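Local coordinates for extracellular invertase (Aspergillus kawachii, PDB 5XH8), which hydrolyses the beta-fructofuranoside bond of sucrose and also transfers fructosyl units with high activity, probably building fructooligosaccharides such as 1-kestose, at residues His31-Asn36 with Asp598-Arg603; Leu370-Glu375 with Arg420-Ala425; Gly436-Ser441 with Gly584-Lys589. All coordinates share one frame; numbering follows the deposited sequence.

Interaction 1 (His31-Asn36 with Asp598-Arg603); sequences HVLPPN and DAWPDR
Arg603 and Trp600 close on the backbone of His31-Asn36 and bring a loop near the end of the chain against the one that leads into strand 37-47 of the GH32 beta-propeller. The guanidinium of Arg603 meets the carbonyl of Leu33 end-on: NH1 lies 2.9 Å and NH2 2.8 Å from Leu33 O, so that one oxygen takes two N-H groups. The NH2 bond falls on a lone pair of that carbonyl, and the oxygen stays within the guanidinium plane. Pro35 N lies over one face of the guanidinium, 3.3 Å above its plane and toward the rim, and Pro35 CD touches Arg603 NH2 at 3.5 Å; over the opposite face sits the indole of Trp600, with CD2 3.4 Å above the guanidinium plane. The charged group is thus sandwiched between a proline and an aromatic ring, and an acidic partner, Asp78, forms a salt bridge with NH2.

Trp600 serves the same loop from its edge. Its NE1 donates to His31 O at 2.9 Å with an N-H...O angle of 155°, the acceptor close to the ring plane, while CZ2 reaches Val32 CG1 at 4.2 Å.

Farther out, a type I turn from Trp600 to Arg603 presents both side chains to the same loop, and Arg603 spans the distance with its chain extended from CG to NE. His31 sends its imidazole to Asp547 and Glu552, hydrogen-bonded by ND1 and NE2 respectively. Asp598 forms an Asx turn, its OD1 accepting from Trp600 N at 3.0 Å, from above the carboxylate plane.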
ATOM      1  N   HIS A  31     -23.681  21.843  22.706  1.00 25.03           N
ATOM      2  CA  HIS A  31     -22.587  20.902  22.414  1.00 24.21           C
ATOM      3  C   HIS A  31     -22.441  20.644  20.909  1.00 23.73           C
ATOM      4  O   HIS A  31     -23.393  20.786  20.136  1.00 22.86           O
ATOM      5  CB  HIS A  31     -22.835  19.570  23.132  1.00 24.49           C
ATOM      6  CG  HIS A  31     -22.438  19.578  24.570  1.00 24.91           C
ATOM      7  ND1 HIS A  31     -23.191  20.197  25.543  1.00 25.82           N
ATOM      8  CD2 HIS A  31     -21.378  19.037  25.205  1.00 24.39           C
ATOM      9  CE1 HIS A  31     -22.602  20.045  26.711  1.00 24.85           C
ATOM     10  NE2 HIS A  31     -21.506  19.336  26.534  1.00 26.38           N
ATOM     11  N   VAL A  32     -21.240  20.228  20.511  1.00 22.23           N
ATOM     12  CA  VAL A  32     -20.973  19.837  19.117  1.00 22.83           C
ATOM     13  C   VAL A  32     -21.429  18.397  18.861  1.00 21.47           C
ATOM     14  O   VAL A  32     -20.913  17.453  19.454  1.00 21.51           O
ATOM     15  CB  VAL A  32     -19.462  20.000  18.740  1.00 22.35           C
ATOM     16  CG1 VAL A  32     -19.153  19.392  17.363  1.00 22.59           C
ATOM     17  CG2 VAL A  32     -19.094  21.452  18.769  1.00 22.62           C
ATOM     18  N   LEU A  33     -22.399  18.260  17.963  1.00 20.69           N
ATOM     19  CA  LEU A  33     -22.839  16.979  17.484  1.00 21.14           C
ATOM     20  C   LEU A  33     -23.495  17.207  16.111  1.00 20.74           C
ATOM     21  O   LEU A  33     -23.917  18.316  15.820  1.00 21.15           O
ATOM     22  CB  LEU A  33     -23.794  16.315  18.506  1.00 20.90           C
ATOM     23  CG  LEU A  33     -25.257  16.734  18.618  1.00 21.04           C
ATOM     24  CD1 LEU A  33     -25.963  15.832  19.631  1.00 21.62           C
ATOM     25  CD2 LEU A  33     -25.428  18.210  18.996  1.00 22.40           C
ATOM     26  N   PRO A  34     -23.589  16.168  15.273  1.00 20.38           N
ATOM     27  CA  PRO A  34     -24.155  16.369  13.930  1.00 21.85           C
ATOM     28  C   PRO A  34     -25.652  16.714  13.965  1.00 22.76           C
ATOM     29  O   PRO A  34     -26.288  16.609  15.029  1.00 22.03           O
ATOM     30  CB  PRO A  34     -23.915  15.017  13.235  1.00 21.47           C
ATOM     31  CG  PRO A  34     -23.740  14.041  14.356  1.00 21.36           C
ATOM     32  CD  PRO A  34     -23.135  14.795  15.482  1.00 20.66           C
ATOM     33  N   PRO A  35     -26.214  17.113  12.805  1.00 23.11           N
ATOM     34  CA  PRO A  35     -27.648  17.400  12.744  1.00 23.37           C
ATOM     35  C   PRO A  35     -28.510  16.218  13.171  1.00 22.95           C
ATOM     36  O   PRO A  35     -29.550  16.421  13.789  1.00 23.58           O
ATOM     37  CB  PRO A  35     -27.874  17.785  11.280  1.00 23.63           C
ATOM     38  CG  PRO A  35     -26.546  18.302  10.832  1.00 24.20           C
ATOM     39  CD  PRO A  35     -25.556  17.391  11.517  1.00 23.91           C
ATOM     40  N   ASN A  36     -28.041  15.003  12.895  1.00 23.82           N
ATOM     41  CA  ASN A  36     -28.660  13.774  13.400  1.00 23.93           C
ATOM     42  C   ASN A  36     -27.660  12.648  13.278  1.00 23.44           C
ATOM     43  O   ASN A  36     -26.544  12.873  12.801  1.00 23.42           O
ATOM     44  CB  ASN A  36     -29.895  13.446  12.570  1.00 26.60           C
ATOM     45  CG  ASN A  36     -29.589  13.411  11.079  1.00 28.82           C
ATOM     46  OD1 ASN A  36     -28.635  12.780  10.621  1.00 27.31           O
ATOM     47  ND2 ASN A  36     -30.372  14.133  10.327  1.00 32.82           N
ATOM     48  N   ASP A 598     -27.739  28.410  22.383  1.00 26.35           N
ATOM     49  CA  ASP A 598     -27.840  27.588  21.183  1.00 28.16           C
ATOM     50  C   ASP A 598     -26.492  27.593  20.428  1.00 27.42           C
ATOM     51  O   ASP A 598     -26.119  28.569  19.785  1.00 25.59           O
ATOM     52  CB  ASP A 598     -28.964  28.133  20.300  1.00 28.88           C
ATOM     53  CG  ASP A 598     -29.214  27.304  19.077  1.00 33.11           C
ATOM     54  OD1 ASP A 598     -28.641  26.193  18.899  1.00 35.70           O
ATOM     55  OD2 ASP A 598     -30.027  27.773  18.247  1.00 38.50           O
ATOM     56  N   ALA A 599     -25.779  26.476  20.496  1.00 27.03           N
ATOM     57  CA  ALA A 599     -24.495  26.343  19.801  1.00 26.05           C
ATOM     58  C   ALA A 599     -24.649  26.175  18.295  1.00 25.70           C
ATOM     59  O   ALA A 599     -23.648  26.274  17.582  1.00 26.10           O
ATOM     60  CB  ALA A 599     -23.670  25.206  20.394  1.00 26.02           C
ATOM     61  N   TRP A 600     -25.880  25.930  17.823  1.00 24.39           N
ATOM     62  CA  TRP A 600     -26.189  25.733  16.424  1.00 26.12           C
ATOM     63  C   TRP A 600     -27.290  26.692  15.944  1.00 27.67           C
ATOM     64  O   TRP A 600     -28.346  26.236  15.519  1.00 28.46           O
ATOM     65  CB  TRP A 600     -26.597  24.246  16.187  1.00 26.24           C
ATOM     66  CG  TRP A 600     -25.476  23.302  16.486  1.00 26.17           C
ATOM     67  CD1 TRP A 600     -25.251  22.642  17.663  1.00 25.74           C
ATOM     68  CD2 TRP A 600     -24.381  22.959  15.621  1.00 25.07           C
ATOM     69  NE1 TRP A 600     -24.105  21.894  17.581  1.00 25.99           N
ATOM     70  CE2 TRP A 600     -23.545  22.072  16.342  1.00 25.85           C
ATOM     71  CE3 TRP A 600     -24.031  23.311  14.317  1.00 25.58           C
ATOM     72  CZ2 TRP A 600     -22.373  21.533  15.796  1.00 26.78           C
ATOM     73  CZ3 TRP A 600     -22.865  22.768  13.765  1.00 25.19           C
ATOM     74  CH2 TRP A 600     -22.050  21.887  14.515  1.00 25.37           C
ATOM     75  N   PRO A 601     -27.008  28.016  15.906  1.00 29.61           N
ATOM     76  CA  PRO A 601     -28.067  28.996  15.604  1.00 30.25           C
ATOM     77  C   PRO A 601     -28.674  28.896  14.215  1.00 32.56           C
ATOM     78  O   PRO A 601     -29.776  29.385  14.035  1.00 32.84           O
ATOM     79  CB  PRO A 601     -27.377  30.364  15.801  1.00 30.02           C
ATOM     80  CG  PRO A 601     -25.918  30.084  15.618  1.00 30.19           C
ATOM     81  CD  PRO A 601     -25.710  28.680  16.152  1.00 30.46           C
ATOM     82  N   ASP A 602     -27.985  28.285  13.253  1.00 32.43           N
ATOM     83  CA  ASP A 602     -28.515  28.137  11.903  1.00 34.82           C
ATOM     84  C   ASP A 602     -29.157  26.784  11.626  1.00 36.42           C
ATOM     85  O   ASP A 602     -29.593  26.570  10.513  1.00 37.35           O
ATOM     86  CB  ASP A 602     -27.434  28.450  10.868  1.00 37.84           C
ATOM     87  CG  ASP A 602     -26.779  29.812  11.104  1.00 40.63           C
ATOM     88  OD1 ASP A 602     -27.488  30.788  11.389  1.00 43.58           O
ATOM     89  OD2 ASP A 602     -25.538  29.908  11.031  1.00 49.41           O
ATOM     90  N   ARG A 603     -29.229  25.891  12.623  1.00 36.94           N
ATOM     91  CA  ARG A 603     -30.146  24.733  12.592  1.00 41.63           C
ATOM     92  C   ARG A 603     -31.480  25.063  13.290  1.00 49.15           C
ATOM     93  O   ARG A 603     -31.499  25.805  14.289  1.00 52.52           O
ATOM     94  CB  ARG A 603     -29.555  23.545  13.378  1.00 37.61           C
ATOM     95  CG  ARG A 603     -28.358  22.847  12.779  1.00 33.28           C
ATOM     96  CD  ARG A 603     -27.893  21.732  13.708  1.00 30.89           C
ATOM     97  NE  ARG A 603     -26.560  21.214  13.341  1.00 28.36           N
ATOM     98  CZ  ARG A 603     -25.849  20.360  14.077  1.00 25.81           C
ATOM     99  NH1 ARG A 603     -26.323  19.909  15.234  1.00 25.63           N
ATOM    100  NH2 ARG A 603     -24.643  19.960  13.669  1.00 25.11           N
TER

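Interaction 2 (Leu370-Glu375 with Arg420-Ala425); sequences LLLPRE and RETKAA
Glu375 meets Arg420 at the first turn of helix 420-426. Its CB points to the helix and the chain runs straight beyond CG; the two side chains cross at about a right angle, while the carboxylate and guanidinium planes are 37° apart. At the tip OE1 takes Arg420 NH2 at 2.9 Å in an almost linear bond (175°), while OE2 offers its syn lone pair to Arg420 NE at 3.0 Å, giving a side-on, two-nitrogen salt bridge. OE2 also receives the backbone Arg420 N, 2.9 Å away and above the carboxylate plane, so the acid holds a helix N-H as well as a side chain. A bend at chi3 (58°) of Arg420 turns NE and NH2 toward that carboxylate.

Beside this polar end, CG of the Pro373 ring touches Thr422 OG1 at 3.5 Å, the hydroxyl being bonded to Leu73 O, and Leu372 CD2 packs on Thr422 CG2 at 4.0 Å. Arg341, on strand 341-348, pairs with both Glu375 and Glu421, which probably eases their mutual repulsion, and Glu421 OE2 is hydrogen-bonded to Ser336 OG. The helix thus lies against strand 366-385, which runs between strands 341-348 and 408-418.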
ATOM      1  N   LEU A 370     -19.720  15.411  21.181  1.00 21.27           N
ATOM      2  CA  LEU A 370     -18.452  15.869  21.706  1.00 22.03           C
ATOM      3  C   LEU A 370     -18.750  16.628  22.984  1.00 22.80           C
ATOM      4  O   LEU A 370     -19.844  17.209  23.140  1.00 20.91           O
ATOM      5  CB  LEU A 370     -17.734  16.808  20.726  1.00 22.46           C
ATOM      6  CG  LEU A 370     -17.415  16.265  19.337  1.00 22.89           C
ATOM      7  CD1 LEU A 370     -16.438  17.186  18.606  1.00 24.74           C
ATOM      8  CD2 LEU A 370     -16.866  14.855  19.415  1.00 23.05           C
ATOM      9  N   LEU A 371     -17.783  16.634  23.888  1.00 21.69           N
ATOM     10  CA  LEU A 371     -17.868  17.488  25.077  1.00 23.33           C
ATOM     11  C   LEU A 371     -17.509  18.945  24.736  1.00 23.86           C
ATOM     12  O   LEU A 371     -17.111  19.269  23.599  1.00 22.62           O
ATOM     13  CB  LEU A 371     -16.984  16.921  26.179  1.00 23.82           C
ATOM     14  CG  LEU A 371     -17.341  15.480  26.571  1.00 24.24           C
ATOM     15  CD1 LEU A 371     -16.449  15.028  27.723  1.00 26.60           C
ATOM     16  CD2 LEU A 371     -18.808  15.358  26.954  1.00 25.44           C
ATOM     17  N   LEU A 372     -17.710  19.840  25.701  1.00 24.37           N
ATOM     18  CA  LEU A 372     -17.416  21.248  25.502  1.00 23.93           C
ATOM     19  C   LEU A 372     -15.916  21.412  25.129  1.00 22.67           C
ATOM     20  O   LEU A 372     -15.069  20.691  25.653  1.00 21.05           O
ATOM     21  CB  LEU A 372     -17.672  22.048  26.791  1.00 24.62           C
ATOM     22  CG  LEU A 372     -19.080  22.031  27.398  1.00 24.63           C
ATOM     23  CD1 LEU A 372     -19.006  22.623  28.798  1.00 25.22           C
ATOM     24  CD2 LEU A 372     -20.051  22.759  26.483  1.00 25.52           C
ATOM     25  N   PRO A 373     -15.596  22.352  24.233  1.00 21.96           N
ATOM     26  CA  PRO A 373     -14.185  22.579  23.940  1.00 22.30           C
ATOM     27  C   PRO A 373     -13.467  22.961  25.219  1.00 24.26           C
ATOM     28  O   PRO A 373     -14.014  23.760  26.008  1.00 25.76           O
ATOM     29  CB  PRO A 373     -14.205  23.762  22.966  1.00 21.47           C
ATOM     30  CG  PRO A 373     -15.537  24.420  23.163  1.00 22.90           C
ATOM     31  CD  PRO A 373     -16.471  23.301  23.527  1.00 22.17           C
ATOM     32  N   ARG A 374     -12.273  22.407  25.429  1.00 23.88           N
ATOM     33  CA  ARG A 374     -11.499  22.670  26.639  1.00 23.30           C
ATOM     34  C   ARG A 374     -10.139  23.304  26.288  1.00 26.86           C
ATOM     35  O   ARG A 374      -9.444  22.851  25.363  1.00 23.43           O
ATOM     36  CB  ARG A 374     -11.282  21.396  27.429  1.00 24.06           C
ATOM     37  CG  ARG A 374     -12.561  20.840  28.013  1.00 23.36           C
ATOM     38  CD  ARG A 374     -12.440  19.466  28.622  1.00 24.52           C
ATOM     39  NE  ARG A 374     -13.776  19.041  29.061  1.00 24.52           N
ATOM     40  CZ  ARG A 374     -14.092  17.850  29.557  1.00 24.15           C
ATOM     41  NH1 ARG A 374     -13.188  16.894  29.697  1.00 24.54           N
ATOM     42  NH2 ARG A 374     -15.343  17.622  29.915  1.00 25.55           N
ATOM     43  N   GLU A 375      -9.807  24.376  27.015  1.00 26.03           N
ATOM     44  CA  GLU A 375      -8.465  24.962  27.022  1.00 26.87           C
ATOM     45  C   GLU A 375      -7.562  24.116  27.900  1.00 26.63           C
ATOM     46  O   GLU A 375      -7.942  23.748  29.020  1.00 25.76           O
ATOM     47  CB  GLU A 375      -8.491  26.430  27.510  1.00 26.63           C
ATOM     48  CG  GLU A 375      -9.051  27.372  26.478  1.00 26.78           C
ATOM     49  CD  GLU A 375      -9.181  28.799  26.976  1.00 28.84           C
ATOM     50  OE1 GLU A 375      -8.429  29.144  27.882  1.00 29.60           O
ATOM     51  OE2 GLU A 375      -9.999  29.586  26.445  1.00 27.02           O
ATOM     52  N   ARG A 420     -12.866  29.695  26.928  1.00 27.77           N
ATOM     53  CA  ARG A 420     -13.372  30.908  27.580  1.00 29.34           C
ATOM     54  C   ARG A 420     -14.670  31.420  26.988  1.00 29.01           C
ATOM     55  O   ARG A 420     -15.603  31.740  27.745  1.00 29.08           O
ATOM     56  CB  ARG A 420     -12.308  32.009  27.682  1.00 29.66           C
ATOM     57  CG  ARG A 420     -11.870  32.651  26.370  1.00 29.44           C
ATOM     58  CD  ARG A 420     -10.543  33.393  26.535  1.00 29.42           C
ATOM     59  NE  ARG A 420      -9.508  32.474  27.012  1.00 31.30           N
ATOM     60  CZ  ARG A 420      -8.273  32.825  27.386  1.00 31.06           C
ATOM     61  NH1 ARG A 420      -7.864  34.089  27.301  1.00 31.00           N
ATOM     62  NH2 ARG A 420      -7.445  31.900  27.825  1.00 29.09           N
ATOM     63  N   GLU A 421     -14.754  31.437  25.657  1.00 27.36           N
ATOM     64  CA  GLU A 421     -15.911  31.994  24.970  1.00 28.23           C
ATOM     65  C   GLU A 421     -17.161  31.110  25.122  1.00 29.55           C
ATOM     66  O   GLU A 421     -18.296  31.616  25.206  1.00 27.75           O
ATOM     67  CB  GLU A 421     -15.627  32.209  23.501  1.00 30.45           C
ATOM     68  CG  GLU A 421     -14.396  33.058  23.218  1.00 31.94           C
ATOM     69  CD  GLU A 421     -13.126  32.257  22.938  1.00 30.09           C
ATOM     70  OE1 GLU A 421     -12.949  31.152  23.501  1.00 31.01           O
ATOM     71  OE2 GLU A 421     -12.277  32.749  22.165  1.00 30.61           O
ATOM     72  N   THR A 422     -16.942  29.797  25.151  1.00 28.63           N
ATOM     73  CA  THR A 422     -18.006  28.845  25.419  1.00 28.31           C
ATOM     74  C   THR A 422     -18.511  28.968  26.862  1.00 28.54           C
ATOM     75  O   THR A 422     -19.719  28.916  27.090  1.00 26.90           O
ATOM     76  CB  THR A 422     -17.549  27.406  25.119  1.00 26.27           C
ATOM     77  OG1 THR A 422     -17.404  27.279  23.708  1.00 25.53           O
ATOM     78  CG2 THR A 422     -18.562  26.381  25.609  1.00 26.83           C
ATOM     79  N   LYS A 423     -17.604  29.097  27.830  1.00 29.09           N
ATOM     80  CA  LYS A 423     -18.028  29.275  29.210  1.00 31.01           C
ATOM     81  C   LYS A 423     -18.911  30.539  29.378  1.00 30.58           C
ATOM     82  O   LYS A 423     -19.963  30.481  30.044  1.00 28.76           O
ATOM     83  CB  LYS A 423     -16.838  29.312  30.167  1.00 33.42           C
ATOM     84  CG  LYS A 423     -17.266  29.397  31.619  1.00 36.47           C
ATOM     85  CD  LYS A 423     -16.097  29.329  32.581  1.00 40.22           C
ATOM     86  CE  LYS A 423     -16.599  29.230  34.017  1.00 42.46           C
ATOM     87  NZ  LYS A 423     -15.454  29.486  34.923  1.00 46.12           N
ATOM     88  N   ALA A 424     -18.496  31.648  28.759  1.00 28.31           N
ATOM     89  CA  ALA A 424     -19.267  32.890  28.838  1.00 31.10           C
ATOM     90  C   ALA A 424     -20.647  32.708  28.202  1.00 33.06           C
ATOM     91  O   ALA A 424     -21.649  33.208  28.739  1.00 30.73           O
ATOM     92  CB  ALA A 424     -18.523  34.045  28.171  1.00 30.45           C
ATOM     93  N   ALA A 425     -20.707  31.976  27.075  1.00 30.55           N
ATOM     94  CA  ALA A 425     -21.984  31.741  26.422  1.00 30.23           C
ATOM     95  C   ALA A 425     -22.889  30.816  27.266  1.00 29.74           C
ATOM     96  O   ALA A 425     -24.104  31.028  27.331  1.00 30.06           O
ATOM     97  CB  ALA A 425     -21.799  31.222  25.003  1.00 30.98           C
TER

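Interaction 3 (Gly436-Ser441 with Gly584-Lys589); sequences GRTLNS and GVAFSK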
ATOM      1  N   GLY A 436     -25.274  30.267  50.946  1.00 42.10           N
ATOM      2  CA  GLY A 436     -24.326  29.351  51.567  1.00 45.28           C
ATOM      3  C   GLY A 436     -24.857  28.802  52.874  1.00 46.88           C
ATOM      4  O   GLY A 436     -25.783  29.352  53.450  1.00 51.42           O
ATOM      5  N   ARG A 437     -24.287  27.697  53.327  1.00 48.87           N
ATOM      6  CA  ARG A 437     -24.707  27.067  54.574  1.00 49.48           C
ATOM      7  C   ARG A 437     -23.741  25.993  54.964  1.00 49.73           C
ATOM      8  O   ARG A 437     -22.968  25.513  54.139  1.00 51.77           O
ATOM      9  CB  ARG A 437     -26.077  26.422  54.424  1.00 51.79           C
ATOM     10  CG  ARG A 437     -26.097  25.265  53.441  1.00 53.27           C
ATOM     11  CD  ARG A 437     -27.486  25.039  52.922  1.00 54.47           C
ATOM     12  NE  ARG A 437     -28.370  24.725  54.020  1.00 56.70           N
ATOM     13  CZ  ARG A 437     -29.619  25.149  54.161  1.00 56.91           C
ATOM     14  NH1 ARG A 437     -30.201  25.945  53.269  1.00 55.71           N
ATOM     15  NH2 ARG A 437     -30.289  24.776  55.240  1.00 57.84           N
ATOM     16  N   THR A 438     -23.822  25.591  56.221  1.00 48.12           N
ATOM     17  CA  THR A 438     -23.048  24.490  56.732  1.00 47.24           C
ATOM     18  C   THR A 438     -24.004  23.364  57.024  1.00 48.89           C
ATOM     19  O   THR A 438     -25.109  23.612  57.494  1.00 52.71           O
ATOM     20  CB  THR A 438     -22.276  24.942  57.967  1.00 46.68           C
ATOM     21  OG1 THR A 438     -21.400  25.989  57.555  1.00 47.72           O
ATOM     22  CG2 THR A 438     -21.453  23.816  58.581  1.00 46.97           C
ATOM     23  N   LEU A 439     -23.600  22.138  56.703  1.00 49.91           N
ATOM     24  CA  LEU A 439     -24.389  20.952  57.017  1.00 53.16           C
ATOM     25  C   LEU A 439     -23.536  19.990  57.824  1.00 53.08           C
ATOM     26  O   LEU A 439     -22.369  19.771  57.491  1.00 56.47           O
ATOM     27  CB  LEU A 439     -24.883  20.257  55.741  1.00 53.52           C
ATOM     28  CG  LEU A 439     -25.954  20.950  54.891  1.00 54.63           C
ATOM     29  CD1 LEU A 439     -26.372  20.044  53.742  1.00 51.89           C
ATOM     30  CD2 LEU A 439     -27.179  21.348  55.705  1.00 56.08           C
ATOM     31  N   ASN A 440     -24.124  19.431  58.888  1.00 52.34           N
ATOM     32  CA  ASN A 440     -23.480  18.394  59.717  1.00 50.45           C
ATOM     33  C   ASN A 440     -24.252  17.098  59.818  1.00 49.54           C
ATOM     34  O   ASN A 440     -23.639  16.059  60.032  1.00 51.96           O
ATOM     35  CB  ASN A 440     -23.254  18.911  61.137  1.00 51.96           C
ATOM     36  CG  ASN A 440     -22.196  19.970  61.197  1.00 51.60           C
ATOM     37  OD1 ASN A 440     -21.010  19.665  61.323  1.00 59.02           O
ATOM     38  ND2 ASN A 440     -22.611  21.227  61.105  1.00 51.58           N
ATOM     39  N   SER A 441     -25.581  17.142  59.708  1.00 51.40           N
ATOM     40  CA  SER A 441     -26.401  15.922  59.769  1.00 54.39           C
ATOM     41  C   SER A 441     -26.653  15.337  58.376  1.00 55.44           C
ATOM     42  O   SER A 441     -26.418  15.991  57.367  1.00 56.10           O
ATOM     43  CB  SER A 441     -27.731  16.210  60.464  1.00 54.76           C
ATOM     44  OG  SER A 441     -28.385  17.297  59.843  1.00 58.87           O
ATOM     45  N   GLY A 584     -18.707  17.663  58.897  1.00 53.88           N
ATOM     46  CA  GLY A 584     -19.363  18.865  58.422  1.00 54.44           C
ATOM     47  C   GLY A 584     -18.825  19.339  57.086  1.00 52.66           C
ATOM     48  O   GLY A 584     -17.721  18.969  56.679  1.00 53.83           O
ATOM     49  N   VAL A 585     -19.633  20.168  56.421  1.00 50.90           N
ATOM     50  CA  VAL A 585     -19.294  20.790  55.138  1.00 50.92           C
ATOM     51  C   VAL A 585     -19.827  22.187  55.130  1.00 46.20           C
ATOM     52  O   VAL A 585     -20.963  22.388  55.535  1.00 48.50           O
ATOM     53  CB  VAL A 585     -20.063  20.175  53.938  1.00 53.10           C
ATOM     54  CG1 VAL A 585     -19.267  20.346  52.652  1.00 52.32           C
ATOM     55  CG2 VAL A 585     -20.462  18.748  54.204  1.00 56.80           C
ATOM     56  N   ALA A 586     -19.069  23.127  54.588  1.00 43.89           N
ATOM     57  CA  ALA A 586     -19.583  24.462  54.364  1.00 43.96           C
ATOM     58  C   ALA A 586     -19.663  24.719  52.871  1.00 45.22           C
ATOM     59  O   ALA A 586     -18.644  24.672  52.168  1.00 46.74           O
ATOM     60  CB  ALA A 586     -18.702  25.500  55.048  1.00 44.41           C
ATOM     61  N   PHE A 587     -20.883  24.984  52.401  1.00 42.85           N
ATOM     62  CA  PHE A 587     -21.159  25.355  51.029  1.00 42.37           C
ATOM     63  C   PHE A 587     -21.132  26.854  50.921  1.00 41.97           C
ATOM     64  O   PHE A 587     -21.827  27.524  51.665  1.00 42.54           O
ATOM     65  CB  PHE A 587     -22.564  24.882  50.613  1.00 42.85           C
ATOM     66  CG  PHE A 587     -22.704  23.399  50.524  1.00 43.69           C
ATOM     67  CD1 PHE A 587     -23.008  22.647  51.655  1.00 44.31           C
ATOM     68  CD2 PHE A 587     -22.530  22.743  49.303  1.00 43.47           C
ATOM     69  CE1 PHE A 587     -23.148  21.271  51.578  1.00 45.30           C
ATOM     70  CE2 PHE A 587     -22.659  21.364  49.219  1.00 44.54           C
ATOM     71  CZ  PHE A 587     -22.977  20.627  50.353  1.00 47.14           C
ATOM     72  N   SER A 588     -20.378  27.395  49.979  1.00 40.73           N
ATOM     73  CA  SER A 588     -20.520  28.801  49.659  1.00 43.73           C
ATOM     74  C   SER A 588     -21.887  29.064  49.052  1.00 49.70           C
ATOM     75  O   SER A 588     -22.658  28.139  48.762  1.00 54.71           O
ATOM     76  CB  SER A 588     -19.508  29.216  48.609  1.00 45.43           C
ATOM     77  OG  SER A 588     -19.938  28.727  47.335  1.00 41.14           O
ATOM     78  N   LYS A 589     -22.161  30.344  48.847  1.00 53.70           N
ATOM     79  CA  LYS A 589     -23.173  30.814  47.912  1.00 54.41           C
ATOM     80  C   LYS A 589     -23.006  30.000  46.582  1.00 54.70           C
ATOM     81  O   LYS A 589     -21.907  29.842  46.045  1.00 50.28           O
ATOM     82  CB  LYS A 589     -22.962  32.325  47.736  1.00 59.06           C
ATOM     83  CG  LYS A 589     -23.829  33.095  46.753  1.00 65.27           C
ATOM     84  CD  LYS A 589     -23.006  34.240  46.142  1.00 70.17           C
ATOM     85  CE  LYS A 589     -23.844  35.321  45.466  1.00 73.92           C
ATOM     86  NZ  LYS A 589     -23.653  36.664  46.081  1.00 77.15           N
TER
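Gly436 opens the pairing with a tight approach, its CA 3.1 Å from Phe587 O and 3.5 Å from Ser588 O, the latter a CA-H...O contact. Arg437 then forms an antiparallel hydrogen-bonded pair with Phe587: Arg437 N donates to Phe587 O at 3.0 Å, and Phe587 N returns a bond to Arg437 O at 2.8 Å. That same carbonyl lies at the edge of the phenyl ring. Thr438, in a non-hydrogen-bonded pair with Ala586, turns to the other face of the sheet, where OG1 rests 3.7 Å from Ala586 CB. Leu439 resumes the alternation with Val585 through two further backbone bonds. Its side chain returns to the face of Arg437 and Phe587, and with CG placed beside the backbone N (chi1 -70°) CD1 reaches Phe587 CE1 at 4.1 Å. Asn440 ends the contact by setting OD1 3.4 Å from Gly584 CA.

Strand 585-594 is held by strand 430-439 on one edge and strand 455-463 on the other, within one sheet of the C-terminal beta-sandwich. Phe587 meets Phe577 and Phe477 edge-to-face, and Leu439 touches Phe577 and Val445, so this side packs on the strands of the second sheet.

How the interactions relate
Interactions 1 and 2 are buried and adjoin, whereas interaction 3 lies at the surface, with nearest atoms about 22 Å from interaction 1 and about 13 Å from interaction 2. The first two are joined by Val32 O and Leu370 N, a probable backbone hydrogen bond that ties the 31-36 loop to strand 366-385. Both rely on arginine, yet one guanidinium grips a backbone carbonyl and the other a carboxylate. Interaction 3 instead draws on regular backbone pairing between strands, with Leu439, Val585, Phe587 and Arg437 on the face turned to the second sheet. Along the chain, helix 420-426 leads into strand 430-439, linking interactions 2 and 3, and the loop closed by interaction 1 encloses both.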